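Mitochondrial enolase superfamily member 1 (Homo sapiens, PDB 4A35) catalyses the magnesium-dependent dehydration of L-fuconate to 2-keto-3-deoxy-L-fuconate, a step in the breakdown of L-fucose. Local coordinates at residues S11-R16 / S423-Q428. Numbering follows the deposited sequence.
With EDO (1,2-ethanediol), chain D.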
loop_
_atom_site.group_PDB
_atom_site.type_symbol
_atom_site.label_atom_id
_atom_site.label_comp_id
_atom_site.label_asym_id
_atom_site.label_seq_id
_atom_site.Cartn_x
_atom_site.Cartn_y
_atom_site.Cartn_z
ATOM N N SER A 11 20.325 -10.150 -10.993
ATOM C CA SER A 11 19.373 -10.579 -12.006
ATOM C C SER A 11 18.019 -10.767 -11.319
ATOM O O SER A 11 17.949 -11.103 -10.127
ATOM C CB SER A 11 19.842 -11.852 -12.726
ATOM O OG SER A 11 19.683 -13.004 -11.913
ATOM N N VAL A 12 16.953 -10.528 -12.067
ATOM C CA VAL A 12 15.604 -10.733 -11.565
ATOM C C VAL A 12 14.788 -11.278 -12.711
ATOM O O VAL A 12 14.837 -10.728 -13.820
ATOM C CB VAL A 12 14.967 -9.476 -10.890
ATOM C CG1 VAL A 12 15.084 -8.201 -11.778
ATOM C CG2 VAL A 12 13.530 -9.752 -10.475
ATOM N N ARG A 13 14.040 -12.355 -12.424
ATOM C CA ARG A 13 13.249 -13.053 -13.416
ATOM C C ARG A 13 11.836 -13.295 -12.921
ATOM O O ARG A 13 11.599 -13.517 -11.740
ATOM C CB ARG A 13 13.952 -14.378 -13.798
ATOM C CG ARG A 13 15.287 -14.160 -14.611
ATOM C CD ARG A 13 16.027 -15.475 -14.761
ATOM N NE ARG A 13 16.647 -15.833 -13.467
ATOM C CZ ARG A 13 17.392 -16.905 -13.243
ATOM N NH1 ARG A 13 17.574 -17.818 -14.209
ATOM N NH2 ARG A 13 17.928 -17.105 -12.037
ATOM N N ASP A 14 10.900 -13.269 -13.860
ATOM C CA ASP A 14 9.464 -13.478 -13.667
ATOM C C ASP A 14 9.224 -14.986 -13.791
ATOM O O ASP A 14 9.361 -15.523 -14.890
ATOM C CB ASP A 14 8.725 -12.673 -14.775
ATOM C CG ASP A 14 7.223 -12.635 -14.660
ATOM O OD1 ASP A 14 6.648 -13.529 -13.968
ATOM O OD2 ASP A 14 6.600 -11.747 -15.317
ATOM N N VAL A 15 8.946 -15.694 -12.656
ATOM C CA VAL A 15 8.762 -17.156 -12.641
ATOM C C VAL A 15 7.312 -17.457 -12.282
ATOM O O VAL A 15 6.837 -16.956 -11.273
ATOM C CB VAL A 15 9.759 -17.854 -11.663
ATOM C CG1 VAL A 15 9.700 -19.371 -11.790
ATOM C CG2 VAL A 15 11.185 -17.357 -11.895
ATOM N N ARG A 16 6.596 -18.233 -13.107
ATOM C CA ARG A 16 5.186 -18.463 -12.840
ATOM C C ARG A 16 4.829 -19.901 -12.965
ATOM O O ARG A 16 5.253 -20.574 -13.895
ATOM C CB ARG A 16 4.291 -17.623 -13.818
ATOM C CG ARG A 16 4.564 -16.102 -13.751
ATOM C CD ARG A 16 3.597 -15.327 -14.640
ATOM N NE ARG A 16 4.054 -13.938 -14.748
ATOM C CZ ARG A 16 3.315 -12.926 -15.184
ATOM N NH1 ARG A 16 2.047 -13.123 -15.539
ATOM N NH2 ARG A 16 3.824 -11.710 -15.246
ATOM N N SER A 423 14.066 -25.565 -12.986
ATOM C CA SER A 423 12.701 -25.119 -12.626
ATOM C C SER A 423 12.471 -23.660 -13.027
ATOM O O SER A 423 11.438 -23.337 -13.605
ATOM C CB SER A 423 12.443 -25.270 -11.130
ATOM O OG SER A 423 12.442 -26.647 -10.813
ATOM N N VAL A 424 13.434 -22.763 -12.717
ATOM C CA VAL A 424 13.278 -21.338 -13.064
ATOM C C VAL A 424 13.126 -21.156 -14.593
ATOM O O VAL A 424 12.150 -20.546 -15.073
ATOM C CB VAL A 424 14.486 -20.531 -12.522
ATOM C CG1 VAL A 424 14.492 -19.097 -13.062
ATOM C CG2 VAL A 424 14.506 -20.556 -10.994
ATOM N N LYS A 425 14.042 -21.761 -15.341
ATOM C CA LYS A 425 14.041 -21.637 -16.809
ATOM C C LYS A 425 12.771 -22.190 -17.460
ATOM O O LYS A 425 12.246 -21.538 -18.375
ATOM C CB LYS A 425 15.298 -22.329 -17.386
ATOM C CG LYS A 425 16.542 -21.584 -16.940
ATOM C CD LYS A 425 17.849 -22.161 -17.425
ATOM C CE LYS A 425 18.987 -21.315 -16.892
ATOM N NZ LYS A 425 18.984 -19.923 -17.452
ATOM N N LYS A 426 12.250 -23.346 -16.989
ATOM C CA LYS A 426 11.039 -23.942 -17.590
ATOM C C LYS A 426 9.800 -23.073 -17.319
ATOM O O LYS A 426 8.854 -23.075 -18.113
ATOM C CB LYS A 426 10.762 -25.353 -17.008
ATOM C CG LYS A 426 11.319 -26.518 -17.826
ATOM C CD LYS A 426 10.937 -27.847 -17.181
ATOM C CE LYS A 426 11.317 -29.037 -18.034
ATOM N NZ LYS A 426 10.945 -30.313 -17.376
ATOM N N HIS A 427 9.807 -22.374 -16.163
ATOM C CA HIS A 427 8.627 -21.606 -15.706
ATOM C C HIS A 427 8.733 -20.064 -15.848
ATOM O O HIS A 427 7.793 -19.325 -15.479
ATOM C CB HIS A 427 8.353 -21.994 -14.236
ATOM C CG HIS A 427 7.931 -23.420 -14.107
ATOM N ND1 HIS A 427 8.869 -24.439 -13.881
ATOM C CD2 HIS A 427 6.701 -23.969 -14.245
ATOM C CE1 HIS A 427 8.167 -25.567 -13.864
ATOM N NE2 HIS A 427 6.858 -25.331 -14.059
ATOM N N GLN A 428 9.833 -19.593 -16.481
ATOM C CA GLN A 428 10.018 -18.176 -16.741
ATOM C C GLN A 428 8.926 -17.672 -17.692
ATOM O O GLN A 428 8.562 -18.358 -18.666
ATOM C CB GLN A 428 11.390 -17.949 -17.338
ATOM C CG GLN A 428 11.890 -16.557 -17.189
ATOM C CD GLN A 428 13.359 -16.442 -17.464
ATOM O OE1 GLN A 428 14.117 -17.445 -17.525
ATOM N NE2 GLN A 428 13.788 -15.195 -17.558
HETATM C C1 EDO D . 0.457 -16.223 -16.859
HETATM O O1 EDO D . 0.454 -15.542 -15.600
HETATM C C2 EDO D . -0.158 -15.345 -17.997
HETATM O O2 EDO D . -1.185 -14.480 -17.505
HETATM O O HOH W 1 16.890 -17.804 -17.115
HETATM O O HOH W 2 12.018 -12.888 -16.577
#
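Val15 and Arg16, on an outermost strand of the three-stranded antiparallel sheet, meet the C-terminal end of helix 421-427, the short axes crossing at 83°. The direct hydrogen bond, Arg16 N to His427 O (2.9 Å), is nearly straight at 175°. A single bridge pairs Val15 with Gln428 (CA-CA 4.4 Å), and Asp14 pairs by backbone with Tyr429; Gln428 and Tyr429 thus lie beside the strand. This sheet belongs to the N-terminal domain of the mandelate racemase/muconate lactonizing enzyme fold, and the C-terminal tail packs back on its edge strand. Val424 CG1 touches Val15 CG2 (3.9 Å) and lies over one face of the Arg13 guanidinium, 3.5 Å above the plane and offset toward the rim; Arg13 NH1 makes a salt bridge with Glu421. With CG anti to its N (chi1 -159°), extended Gln428 brings NE2 3.5 Å from Arg13 CG. One water joins Arg13 NH1, Lys425 NZ and Gln428 OE1. Arg16 grips Asp14 side-on, NE to OD1 (2.7 Å) and NH2 to OD2 (2.8 Å), while NH2 also reaches Glu64. An alanine replacing Arg16 would probably leave both carboxylates without their shared cation. His427 ND1 donates to Ser423 O, holding the ring while CB packs on Val15 CG1.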